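Local coordinates for hydrogenase expression/formation protein (HypB) (PDB 2WSM) that probably binds and hydrolyses GTP as a nickel- and zinc-binding maturation factor in the assembly of hydrogenase, at residues M36-S41 / V139-D144; R49-I54 / V58-M63; C109-I114 / D206-I211; A172-M177 / I190-L195. All coordinates share one frame; numbering follows the deposited sequence.

Contact 1: residues M36-S41 / V139-D144; sequences MGAIGS and VTEGDD
Glu141 reaches from the loop after strand 132-138 to Ala38 and Ser41, in the glycine-rich loop after strand 31-37 that fits the Walker A motif (P-loop) of this GTPase family. The CB bond of Glu141 already points toward that loop. CG stands anti to the carbonyl carbon (chi1 -68°), and the chain runs on extended to CD, which lies 4.1 Å from Ala38 CB. At the tip the two carboxylate oxygens part company. OE1 is 3.5 Å from the methyl CB of Ala38 and accepts from a water at 2.8 Å, and that water accepts from Ala38 N at 2.6 Å. OE2 leans instead on Ser41 CB at 3.6 Å and takes a hydrogen bond from Ser138 N, a bond that ties the carboxylate back to the end of its own strand. The P-loop side is shaped by a type II turn from Ala38 to Ser41. Ala38 O receives both Ser41 N and Ser41 OG, the hydroxyl coming in the carbonyl plane at 2.6 Å, so Ser41 turns CB rather than OG to Glu141. With an alanine here the carboxylate is gone, and the bridging water and Ser138 N would probably both lose their acceptor. The contact joins the ends of neighbouring parallel strands, 31-37 and 132-138, close to where helix 43-54 begins; Glu141 also touches Leu120, and Val139 packs on Val174 and Met177 of helix 174-184.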
loop_
_atom_site.group_PDB
_atom_site.type_symbol
_atom_site.label_atom_id
_atom_site.label_comp_id
_atom_site.label_asym_id
_atom_site.label_seq_id
_atom_site.Cartn_x
_atom_site.Cartn_y
_atom_site.Cartn_z
ATOM N N MET A 36 4.735 -7.405 -8.807
ATOM C CA MET A 36 4.594 -6.104 -8.173
ATOM C C MET A 36 5.866 -5.278 -8.321
ATOM O O MET A 36 6.945 -5.814 -8.572
ATOM C CB MET A 36 4.234 -6.282 -6.696
ATOM C CG MET A 36 2.788 -6.697 -6.457
ATOM S SD MET A 36 2.496 -7.351 -4.796
ATOM C CE MET A 36 3.186 -8.999 -4.974
ATOM N N GLY A 37 5.730 -3.968 -8.173
ATOM C CA GLY A 37 6.870 -3.078 -8.262
ATOM C C GLY A 37 6.469 -1.696 -8.735
ATOM O O GLY A 37 5.430 -1.512 -9.372
ATOM N N ALA A 38 7.304 -0.718 -8.421
ATOM C CA ALA A 38 7.026 0.654 -8.794
ATOM C C ALA A 38 7.055 0.788 -10.306
ATOM O O ALA A 38 7.620 -0.048 -11.014
ATOM C CB ALA A 38 8.042 1.605 -8.151
ATOM N N ILE A 39 6.434 1.844 -10.802
ATOM C CA ILE A 39 6.524 2.146 -12.209
ATOM C C ILE A 39 8.013 2.381 -12.476
ATOM O O ILE A 39 8.714 2.962 -11.646
ATOM C CB ILE A 39 5.644 3.366 -12.571
ATOM C CG1 ILE A 39 5.367 3.410 -14.075
ATOM C CG2 ILE A 39 6.279 4.657 -12.076
ATOM C CD1 ILE A 39 4.285 4.409 -14.471
ATOM N N GLY A 40 8.507 1.881 -13.602
ATOM C CA GLY A 40 9.919 1.997 -13.916
ATOM C C GLY A 40 10.773 0.887 -13.322
ATOM O O GLY A 40 11.995 0.877 -13.491
ATOM N N SER A 41 10.144 -0.049 -12.619
ATOM C CA SER A 41 10.893 -1.168 -12.053
ATOM C C SER A 41 11.176 -2.201 -13.137
ATOM O O SER A 41 11.985 -3.108 -12.943
ATOM C CB SER A 41 10.169 -1.788 -10.846
ATOM O OG SER A 41 8.888 -2.273 -11.212
ATOM N N VAL A 139 17.549 -0.410 -9.346
ATOM C CA VAL A 139 18.563 0.281 -8.546
ATOM C C VAL A 139 18.428 1.791 -8.648
ATOM O O VAL A 139 18.919 2.519 -7.794
ATOM C CB VAL A 139 20.023 -0.107 -8.919
ATOM C CG1 VAL A 139 20.308 -1.561 -8.570
ATOM C CG2 VAL A 139 20.319 0.201 -10.386
ATOM N N THR A 140 17.758 2.255 -9.696
ATOM C CA THR A 140 17.561 3.685 -9.909
ATOM C C THR A 140 16.564 4.264 -8.920
ATOM O O THR A 140 16.378 5.478 -8.858
ATOM C CB THR A 140 17.080 3.984 -11.345
ATOM O OG1 THR A 140 15.789 3.399 -11.549
ATOM C CG2 THR A 140 18.046 3.393 -12.361
ATOM N N GLU A 141 15.927 3.396 -8.140
ATOM C CA GLU A 141 14.938 3.841 -7.159
ATOM C C GLU A 141 15.591 4.229 -5.832
ATOM O O GLU A 141 14.936 4.768 -4.943
ATOM C CB GLU A 141 13.881 2.756 -6.932
ATOM C CG GLU A 141 12.985 2.514 -8.135
ATOM C CD GLU A 141 12.119 1.276 -7.986
ATOM O OE1 GLU A 141 11.339 1.200 -7.011
ATOM O OE2 GLU A 141 12.218 0.381 -8.852
ATOM N N GLY A 142 16.885 3.964 -5.709
ATOM C CA GLY A 142 17.578 4.189 -4.453
ATOM C C GLY A 142 17.768 2.886 -3.700
ATOM O O GLY A 142 16.867 2.049 -3.662
ATOM N N ASP A 143 18.941 2.711 -3.099
ATOM C CA ASP A 143 19.265 1.458 -2.417
ATOM C C ASP A 143 18.677 1.328 -1.008
ATOM O O ASP A 143 18.946 0.352 -0.309
ATOM C CB ASP A 143 20.780 1.216 -2.409
ATOM C CG ASP A 143 21.553 2.380 -1.829
ATOM O OD1 ASP A 143 21.091 2.957 -0.829
ATOM O OD2 ASP A 143 22.628 2.712 -2.371
ATOM N N ASP A 144 17.871 2.304 -0.602
ATOM C CA ASP A 144 17.129 2.216 0.655
ATOM C C ASP A 144 15.644 1.896 0.419
ATOM O O ASP A 144 14.845 1.884 1.353
ATOM C CB ASP A 144 17.242 3.523 1.433
ATOM C CG ASP A 144 16.599 4.686 0.704
ATOM O OD1 ASP A 144 16.469 4.619 -0.540
ATOM O OD2 ASP A 144 16.221 5.667 1.374
HETATM O O HOH W 1 9.594 -1.040 -7.209
#

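Contact 2: residues R49-I54 / V58-M63; sequences RTIERI and VKIGAM
Ile60 projects from strand 60-64 into the face of helix 43-54, where Ile51, Ile54 and Thr50 receive it. The short helix and strand segments run almost exactly antiparallel, at 173°, with axes 10.0 Å apart, a spacing filled by these branched side chains. Ile51 and Ile60 are set aslant to each other, with Ile51 CG1 4.0 Å from Ile60 CG2. Ile54 meets the same residue at about a right angle and uses its CG1, 4.1 Å from Ile60 CD1. That methyl also lies 4.0 Å from Ile51 CA and touches Thr50 CG2, so the tip of Ile60 rests on one helical turn. In Ile54, CG1 sits between the backbone N and the carbonyl carbon (chi1 56°), a placing that turns this branch onto the tip of Ile60. The chain is also tied at the close of the helix: Val58 N donates to Ile54 O at 2.9 Å, nearly in line with the carbonyl though bent at the hydrogen (133°), while Val58 CB approaches the same oxygen. This helix-to-strand return completes the beta-alpha-beta crossover that starts from strand 31-37 in the P-loop NTPase fold. Around it, Leu113 of strand 111-118 touches both Thr50 and Ile60, Ile81 covers Ile51, and helix 201-212 lies alongside through Leu208 on Thr50 and Leu212 on Val58.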
loop_
_atom_site.group_PDB
_atom_site.type_symbol
_atom_site.label_atom_id
_atom_site.label_comp_id
_atom_site.label_asym_id
_atom_site.label_seq_id
_atom_site.Cartn_x
_atom_site.Cartn_y
_atom_site.Cartn_z
ATOM N N ARG A 49 10.238 -9.933 -22.542
ATOM C CA ARG A 49 11.426 -10.772 -22.677
ATOM C C ARG A 49 11.113 -12.227 -22.336
ATOM O O ARG A 49 11.601 -13.141 -22.985
ATOM C CB ARG A 49 12.574 -10.242 -21.809
ATOM C CG ARG A 49 13.103 -8.867 -22.227
ATOM C CD ARG A 49 13.870 -8.931 -23.554
ATOM N NE ARG A 49 14.727 -10.109 -23.604
ATOM C CZ ARG A 49 15.988 -10.138 -23.192
ATOM N NH1 ARG A 49 16.555 -9.039 -22.718
ATOM N NH2 ARG A 49 16.686 -11.265 -23.265
ATOM N N THR A 50 10.283 -12.438 -21.324
ATOM C CA THR A 50 9.873 -13.787 -20.952
ATOM C C THR A 50 9.099 -14.452 -22.084
ATOM O O THR A 50 9.349 -15.601 -22.444
ATOM C CB THR A 50 8.957 -13.765 -19.726
ATOM O OG1 THR A 50 9.664 -13.225 -18.607
ATOM C CG2 THR A 50 8.457 -15.167 -19.403
ATOM N N ILE A 51 8.132 -13.719 -22.619
ATOM C CA ILE A 51 7.309 -14.205 -23.708
ATOM C C ILE A 51 8.191 -14.578 -24.897
ATOM O O ILE A 51 7.979 -15.604 -25.545
ATOM C CB ILE A 51 6.258 -13.147 -24.094
ATOM C CG1 ILE A 51 5.238 -13.008 -22.958
ATOM C CG2 ILE A 51 5.567 -13.510 -25.403
ATOM C CD1 ILE A 51 4.418 -11.753 -23.033
ATOM N N GLU A 52 9.207 -13.758 -25.146
ATOM C CA GLU A 52 10.109 -13.971 -26.270
ATOM C C GLU A 52 10.959 -15.222 -26.103
ATOM O O GLU A 52 11.228 -15.928 -27.072
ATOM C CB GLU A 52 10.994 -12.746 -26.479
ATOM C CG GLU A 52 10.284 -11.615 -27.197
ATOM C CD GLU A 52 10.844 -10.246 -26.862
ATOM O OE1 GLU A 52 12.063 -10.138 -26.603
ATOM O OE2 GLU A 52 10.053 -9.276 -26.865
ATOM N N ARG A 53 11.364 -15.504 -24.871
ATOM C CA ARG A 53 12.281 -16.604 -24.611
ATOM C C ARG A 53 11.599 -17.975 -24.559
ATOM O O ARG A 53 12.108 -18.940 -25.119
ATOM C CB ARG A 53 13.087 -16.346 -23.331
ATOM C CG ARG A 53 13.762 -17.583 -22.752
ATOM C CD ARG A 53 14.917 -18.076 -23.620
ATOM N NE ARG A 53 15.953 -17.057 -23.773
ATOM C CZ ARG A 53 17.030 -16.953 -22.998
ATOM N NH1 ARG A 53 17.918 -15.989 -23.220
ATOM N NH2 ARG A 53 17.224 -17.807 -22.001
ATOM N N ILE A 54 10.451 -18.063 -23.901
ATOM C CA ILE A 54 9.792 -19.357 -23.717
ATOM C C ILE A 54 8.360 -19.416 -24.248
ATOM O O ILE A 54 7.648 -20.386 -23.998
ATOM C CB ILE A 54 9.773 -19.789 -22.227
ATOM C CG1 ILE A 54 9.118 -18.707 -21.364
ATOM C CG2 ILE A 54 11.185 -20.124 -21.736
ATOM C CD1 ILE A 54 8.796 -19.159 -19.957
ATOM N N VAL A 58 5.821 -22.574 -24.043
ATOM C CA VAL A 58 4.841 -22.369 -22.978
ATOM C C VAL A 58 3.783 -21.346 -23.369
ATOM O O VAL A 58 4.111 -20.265 -23.848
ATOM C CB VAL A 58 5.534 -21.885 -21.687
ATOM C CG1 VAL A 58 4.517 -21.639 -20.586
ATOM C CG2 VAL A 58 6.583 -22.894 -21.239
ATOM N N LYS A 59 2.516 -21.687 -23.152
ATOM C CA LYS A 59 1.412 -20.783 -23.463
ATOM C C LYS A 59 1.227 -19.730 -22.367
ATOM O O LYS A 59 0.858 -20.051 -21.239
ATOM C CB LYS A 59 0.113 -21.566 -23.673
ATOM C CG LYS A 59 -1.069 -20.711 -24.103
ATOM C CD LYS A 59 -0.933 -20.268 -25.558
ATOM C CE LYS A 59 -2.239 -19.680 -26.088
ATOM N NZ LYS A 59 -2.540 -18.347 -25.488
ATOM N N ILE A 60 1.470 -18.472 -22.715
ATOM C CA ILE A 60 1.491 -17.390 -21.736
ATOM C C ILE A 60 0.378 -16.372 -21.944
ATOM O O ILE A 60 0.123 -15.933 -23.069
ATOM C CB ILE A 60 2.840 -16.642 -21.787
ATOM C CG1 ILE A 60 3.981 -17.579 -21.403
ATOM C CG2 ILE A 60 2.818 -15.417 -20.881
ATOM C CD1 ILE A 60 5.360 -17.033 -21.735
ATOM N N GLY A 61 -0.277 -15.996 -20.848
ATOM C CA GLY A 61 -1.211 -14.889 -20.852
ATOM C C GLY A 61 -0.621 -13.721 -20.076
ATOM O O GLY A 61 0.208 -13.908 -19.182
ATOM N N ALA A 62 -1.050 -12.511 -20.415
ATOM C CA ALA A 62 -0.581 -11.320 -19.725
ATOM C C ALA A 62 -1.732 -10.388 -19.366
ATOM O O ALA A 62 -2.535 -10.016 -20.217
ATOM C CB ALA A 62 0.446 -10.591 -20.574
ATOM N N MET A 63 -1.805 -10.026 -18.093
ATOM C CA MET A 63 -2.747 -9.025 -17.618
ATOM C C MET A 63 -1.966 -7.813 -17.128
ATOM O O MET A 63 -1.245 -7.885 -16.129
ATOM C CB MET A 63 -3.612 -9.600 -16.497
ATOM C CG MET A 63 -4.423 -10.820 -16.935
ATOM S SD MET A 63 -5.605 -11.397 -15.705
ATOM C CE MET A 63 -6.705 -9.986 -15.624
#

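Contact 3: residues C109-I114 / D206-I211; sequences CDLLLI and DFLRGI
Leu111 and Leu208 mark the nearest approach of strand 111-118 and helix 201-212, with their CA atoms 8.7 Å apart. The strand lies inside the parallel sheet of the P-loop NTPase fold, and the helix, the last of the modelled chain, packs on one face of that sheet. The CB bond of each leucine points toward the opposite segment, and the two side chains cross at about a right angle. Leu111 holds CG anti to its backbone nitrogen (chi1 177°), which carries the forked end out from the strand and lets each methyl find its own partner. CD2 meets Leu208 CD1 at 4.2 Å, and CD1 meets Ile211 CD1 at 4.3 Å. Leu208 and Ile211 stand three residues apart, about one turn of the helix, and the fork of Leu111 spans the two. These contacts are purely apolar and not tight, methyl against methyl. Leu113, two residues further along the strand, contributes a more distant flank and packs on Ile47 of helix 43-54. The same layer is extended by Val33 of strand 31-37, which touches Leu111, Leu113 and Ile211. Two helices share this face of the sheet, for Arg209 of helix 201-212 touches Ile54 of helix 43-54. Within its own helix, clear of the strand, Arg209 meets Asp206 with the edge of its guanidinium, the carboxylate oxygen lying in the guanidinium plane: NH2 reaches OD1 in a salt bridge of 3.5 Å whose hydrogen bond is weak, with an N-H...O angle of 136°.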
loop_
_atom_site.group_PDB
_atom_site.type_symbol
_atom_site.label_atom_id
_atom_site.label_comp_id
_atom_site.label_asym_id
_atom_site.label_seq_id
_atom_site.Cartn_x
_atom_site.Cartn_y
_atom_site.Cartn_z
ATOM N N CYS A 109 -3.983 -20.772 -20.819
ATOM C CA CYS A 109 -2.560 -20.485 -20.644
ATOM C C CYS A 109 -1.951 -21.348 -19.541
ATOM O O CYS A 109 -2.594 -21.632 -18.534
ATOM C CB CYS A 109 -2.330 -18.998 -20.343
ATOM S SG CYS A 109 -3.060 -17.827 -21.537
ATOM N N ASP A 110 -0.709 -21.773 -19.739
ATOM C CA ASP A 110 0.027 -22.475 -18.698
ATOM C C ASP A 110 0.450 -21.479 -17.632
ATOM O O ASP A 110 0.440 -21.773 -16.440
ATOM C CB ASP A 110 1.276 -23.146 -19.280
ATOM C CG ASP A 110 0.958 -24.029 -20.466
ATOM O OD1 ASP A 110 -0.131 -24.643 -20.474
ATOM O OD2 ASP A 110 1.797 -24.103 -21.390
ATOM N N LEU A 111 0.812 -20.288 -18.081
ATOM C CA LEU A 111 1.383 -19.281 -17.208
ATOM C C LEU A 111 0.695 -17.945 -17.452
ATOM O O LEU A 111 0.655 -17.459 -18.584
ATOM C CB LEU A 111 2.885 -19.167 -17.479
ATOM C CG LEU A 111 3.687 -18.103 -16.725
ATOM C CD1 LEU A 111 3.788 -18.461 -15.253
ATOM C CD2 LEU A 111 5.071 -17.953 -17.349
ATOM N N LEU A 112 0.145 -17.368 -16.388
ATOM C CA LEU A 112 -0.501 -16.067 -16.444
ATOM C C LEU A 112 0.298 -15.016 -15.675
ATOM O O LEU A 112 0.354 -15.036 -14.435
ATOM C CB LEU A 112 -1.910 -16.147 -15.861
ATOM C CG LEU A 112 -2.688 -14.831 -15.845
ATOM C CD1 LEU A 112 -2.893 -14.310 -17.256
ATOM C CD2 LEU A 112 -4.019 -15.024 -15.152
ATOM N N LEU A 113 0.914 -14.102 -16.413
ATOM C CA LEU A 113 1.718 -13.043 -15.812
ATOM C C LEU A 113 0.866 -11.813 -15.503
ATOM O O LEU A 113 0.333 -11.167 -16.405
ATOM C CB LEU A 113 2.892 -12.692 -16.725
ATOM C CG LEU A 113 3.800 -13.903 -16.968
ATOM C CD1 LEU A 113 4.870 -13.625 -18.024
ATOM C CD2 LEU A 113 4.425 -14.378 -15.670
ATOM N N ILE A 114 0.726 -11.510 -14.217
ATOM C CA ILE A 114 -0.121 -10.412 -13.780
ATOM C C ILE A 114 0.698 -9.232 -13.266
ATOM O O ILE A 114 1.303 -9.281 -12.185
ATOM C CB ILE A 114 -1.113 -10.857 -12.696
ATOM C CG1 ILE A 114 -1.903 -12.085 -13.166
ATOM C CG2 ILE A 114 -2.049 -9.714 -12.335
ATOM C CD1 ILE A 114 -3.000 -12.522 -12.202
ATOM N N ASP A 206 14.570 -20.118 -15.272
ATOM C CA ASP A 206 14.658 -21.349 -14.490
ATOM C C ASP A 206 13.640 -21.385 -13.355
ATOM O O ASP A 206 13.052 -22.424 -13.074
ATOM C CB ASP A 206 16.072 -21.531 -13.929
ATOM C CG ASP A 206 17.088 -21.898 -15.003
ATOM O OD1 ASP A 206 16.702 -22.543 -16.003
ATOM O OD2 ASP A 206 18.276 -21.542 -14.845
ATOM N N PHE A 207 13.434 -20.251 -12.694
ATOM C CA PHE A 207 12.420 -20.172 -11.648
ATOM C C PHE A 207 11.026 -20.440 -12.217
ATOM O O PHE A 207 10.221 -21.137 -11.602
ATOM C CB PHE A 207 12.462 -18.806 -10.969
ATOM C CG PHE A 207 11.174 -18.416 -10.299
ATOM C CD1 PHE A 207 10.827 -18.949 -9.071
ATOM C CD2 PHE A 207 10.323 -17.495 -10.887
ATOM C CE1 PHE A 207 9.652 -18.580 -8.448
ATOM C CE2 PHE A 207 9.150 -17.125 -10.271
ATOM C CZ PHE A 207 8.810 -17.669 -9.050
ATOM N N LEU A 208 10.747 -19.883 -13.390
ATOM C CA LEU A 208 9.460 -20.108 -14.045
ATOM C C LEU A 208 9.265 -21.577 -14.435
ATOM O O LEU A 208 8.198 -22.136 -14.230
ATOM C CB LEU A 208 9.314 -19.214 -15.279
ATOM C CG LEU A 208 9.111 -17.717 -15.059
ATOM C CD1 LEU A 208 9.008 -17.007 -16.407
ATOM C CD2 LEU A 208 7.874 -17.454 -14.201
ATOM N N ARG A 209 10.297 -22.191 -15.004
ATOM C CA ARG A 209 10.230 -23.607 -15.356
ATOM C C ARG A 209 9.952 -24.437 -14.111
ATOM O O ARG A 209 9.141 -25.362 -14.136
ATOM C CB ARG A 209 11.524 -24.076 -16.033
ATOM C CG ARG A 209 11.732 -23.521 -17.441
ATOM C CD ARG A 209 12.993 -24.093 -18.094
ATOM N NE ARG A 209 13.151 -23.646 -19.477
ATOM C CZ ARG A 209 14.180 -22.933 -19.928
ATOM N NH1 ARG A 209 14.231 -22.573 -21.205
ATOM N NH2 ARG A 209 15.163 -22.587 -19.106
ATOM N N GLY A 210 10.619 -24.092 -13.017
ATOM C CA GLY A 210 10.402 -24.780 -11.760
ATOM C C GLY A 210 8.942 -24.786 -11.342
ATOM O O GLY A 210 8.408 -25.821 -10.947
ATOM N N ILE A 211 8.286 -23.633 -11.429
ATOM C CA ILE A 211 6.916 -23.513 -10.939
ATOM C C ILE A 211 5.876 -24.117 -11.891
ATOM O O ILE A 211 4.757 -24.420 -11.485
ATOM C CB ILE A 211 6.553 -22.049 -10.623
ATOM C CG1 ILE A 211 6.483 -21.220 -11.910
ATOM C CG2 ILE A 211 7.556 -21.461 -9.630
ATOM C CD1 ILE A 211 5.902 -19.824 -11.726
#

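Contact 4: residues A172-M177 / I190-L195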
loop_
_atom_site.group_PDB
_atom_site.type_symbol
_atom_site.label_atom_id
_atom_site.label_comp_id
_atom_site.label_asym_id
_atom_site.label_seq_id
_atom_site.Cartn_x
_atom_site.Cartn_y
_atom_site.Cartn_z
ATOM N N ALA A 172 24.119 3.614 -6.453
ATOM C CA ALA A 172 23.329 2.673 -5.671
ATOM C C ALA A 172 24.143 1.450 -5.279
ATOM O O ALA A 172 24.939 0.924 -6.061
ATOM C CB ALA A 172 22.062 2.265 -6.420
ATOM N N ASP A 173 23.931 1.009 -4.048
ATOM C CA ASP A 173 24.663 -0.104 -3.476
ATOM C C ASP A 173 23.844 -1.382 -3.597
ATOM O O ASP A 173 22.910 -1.606 -2.826
ATOM C CB ASP A 173 24.940 0.197 -2.006
ATOM C CG ASP A 173 26.142 -0.530 -1.485
ATOM O OD1 ASP A 173 26.103 -1.779 -1.434
ATOM O OD2 ASP A 173 27.122 0.157 -1.121
ATOM N N VAL A 174 24.197 -2.222 -4.558
ATOM C CA VAL A 174 23.403 -3.407 -4.850
ATOM C C VAL A 174 23.441 -4.423 -3.715
ATOM O O VAL A 174 22.425 -5.047 -3.390
ATOM C CB VAL A 174 23.850 -4.079 -6.169
ATOM C CG1 VAL A 174 23.110 -5.388 -6.387
ATOM C CG2 VAL A 174 23.618 -3.144 -7.332
ATOM N N GLU A 175 24.612 -4.589 -3.112
ATOM C CA GLU A 175 24.785 -5.590 -2.065
ATOM C C GLU A 175 24.036 -5.228 -0.786
ATOM O O GLU A 175 23.702 -6.097 0.013
ATOM C CB GLU A 175 26.274 -5.842 -1.803
ATOM C CG GLU A 175 26.946 -6.599 -2.946
ATOM C CD GLU A 175 26.196 -7.882 -3.303
ATOM O OE1 GLU A 175 25.999 -8.723 -2.396
ATOM O OE2 GLU A 175 25.800 -8.049 -4.481
ATOM N N LYS A 176 23.763 -3.943 -0.603
ATOM C CA LYS A 176 22.922 -3.500 0.505
ATOM C C LYS A 176 21.444 -3.804 0.228
ATOM O O LYS A 176 20.693 -4.192 1.128
ATOM C CB LYS A 176 23.099 -2.003 0.730
ATOM C CG LYS A 176 22.133 -1.422 1.726
ATOM C CD LYS A 176 22.071 0.093 1.630
ATOM C CE LYS A 176 20.847 0.615 2.364
ATOM N NZ LYS A 176 20.729 0.001 3.727
ATOM N N MET A 177 21.027 -3.617 -1.021
ATOM C CA MET A 177 19.649 -3.888 -1.396
ATOM C C MET A 177 19.369 -5.377 -1.206
ATOM O O MET A 177 18.353 -5.763 -0.633
ATOM C CB MET A 177 19.376 -3.439 -2.837
ATOM C CG MET A 177 19.532 -1.948 -3.037
ATOM S SD MET A 177 19.260 -1.371 -4.724
ATOM C CE MET A 177 17.484 -1.560 -4.880
ATOM N N ILE A 190 16.299 -14.388 -4.504
ATOM C CA ILE A 190 16.679 -13.038 -4.887
ATOM C C ILE A 190 17.523 -13.092 -6.149
ATOM O O ILE A 190 18.515 -13.811 -6.214
ATOM C CB ILE A 190 17.464 -12.324 -3.761
ATOM C CG1 ILE A 190 16.605 -12.219 -2.500
ATOM C CG2 ILE A 190 17.898 -10.949 -4.203
ATOM C CD1 ILE A 190 17.285 -11.506 -1.344
ATOM N N ILE A 191 17.122 -12.335 -7.158
ATOM C CA ILE A 191 17.861 -12.315 -8.405
ATOM C C ILE A 191 18.355 -10.911 -8.701
ATOM O O ILE A 191 17.597 -9.952 -8.622
ATOM C CB ILE A 191 16.988 -12.806 -9.576
ATOM C CG1 ILE A 191 16.570 -14.261 -9.354
ATOM C CG2 ILE A 191 17.732 -12.652 -10.888
ATOM C CD1 ILE A 191 15.489 -14.753 -10.309
ATOM N N GLU A 192 19.634 -10.793 -9.025
ATOM C CA GLU A 192 20.186 -9.528 -9.475
ATOM C C GLU A 192 20.124 -9.520 -10.989
ATOM O O GLU A 192 20.702 -10.384 -11.646
ATOM C CB GLU A 192 21.628 -9.381 -9.006
ATOM C CG GLU A 192 21.809 -9.538 -7.507
ATOM C CD GLU A 192 23.267 -9.686 -7.135
ATOM O OE1 GLU A 192 24.074 -8.811 -7.527
ATOM O OE2 GLU A 192 23.607 -10.686 -6.466
ATOM N N MET A 193 19.420 -8.548 -11.552
ATOM C CA MET A 193 19.069 -8.647 -12.961
ATOM C C MET A 193 19.416 -7.408 -13.759
ATOM O O MET A 193 19.274 -6.282 -13.284
ATOM C CB MET A 193 17.578 -8.973 -13.111
ATOM C CG MET A 193 17.103 -9.145 -14.557
ATOM S SD MET A 193 15.320 -9.431 -14.684
ATOM C CE MET A 193 15.202 -11.129 -14.133
ATOM N N ASP A 194 19.893 -7.639 -14.975
ATOM C CA ASP A 194 20.055 -6.579 -15.957
ATOM C C ASP A 194 19.762 -7.167 -17.330
ATOM O O ASP A 194 20.581 -7.890 -17.892
ATOM C CB ASP A 194 21.464 -6.003 -15.918
ATOM C CG ASP A 194 21.613 -4.795 -16.809
ATOM O OD1 ASP A 194 22.155 -4.951 -17.918
ATOM O OD2 ASP A 194 21.177 -3.693 -16.408
ATOM N N LEU A 195 18.581 -6.872 -17.859
ATOM C CA LEU A 195 18.150 -7.479 -19.114
ATOM C C LEU A 195 19.093 -7.139 -20.275
ATOM O O LEU A 195 19.362 -7.985 -21.131
ATOM C CB LEU A 195 16.691 -7.110 -19.428
ATOM C CG LEU A 195 15.670 -7.808 -18.515
ATOM C CD1 LEU A 195 14.224 -7.428 -18.848
ATOM C CD2 LEU A 195 15.847 -9.321 -18.585
#
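The first turn of helix 174-184, opened by the N-cap residue Asp173, places Val174 and Glu175 against Glu192 of strand 189-192, at one edge of the sheet. Asp173 OD1 accepts from Lys176 N at 3.3 Å, a capping bond that arrives on the anti side of the carboxylate and 28° out of its plane. From the strand, Glu192 extends toward the helix. Its OE1 touches CG1 of Val174 at 3.7 Å, the branch that Val174 holds anti to its own nitrogen (chi1 174°). Glu175 sets out with its CB bond pointing away, but its chain bends at chi2 and brings the carboxylate back, OE2 stopping 3.6 Å from Glu192 OE1. The two carboxylates, of like charge, have their planes 56° apart, and the pair is probably unfavourable in itself; the nearby N-terminal end of the helix would probably ease the negative charge, and Lys178 touches Glu192. With an alanine in its place the carboxylate is lost, which is likely to open a gap beside Val174 CG1 and leave Lys178 without the side chain that touches it. Behind this surface contact Ile190 packs on Ala181 and Lys182 further along the helix and on Ile161 of strand 158-162, Ile191 and Met193 hydrogen-bond to that strand through their backbones, and Met193 meets Trp204 of helix 201-212.

From the N terminus, strand 31-37 opens contact 1, whose long loop closes only at residues 139-144. Nested within it, contact 2 ties helix 43-54 to the strand that follows a short turn later. Contact 3 starts inside the loop of contact 1 and closes beyond it, so the two cross; contact 1 ties together the loops after two central strands, and contact 3 ties the sheet to the last helix. Contact 4 is nested in contact 3 and joins helix 174-184 to the edge strand. Neighbouring strands put contacts 2 and 3 side by side, Gly61 N and Leu111 O being 2.9 Å apart, while contacts 1 and 4 meet where Asp143 OD2 lies 2.7 Å from Asp173 N.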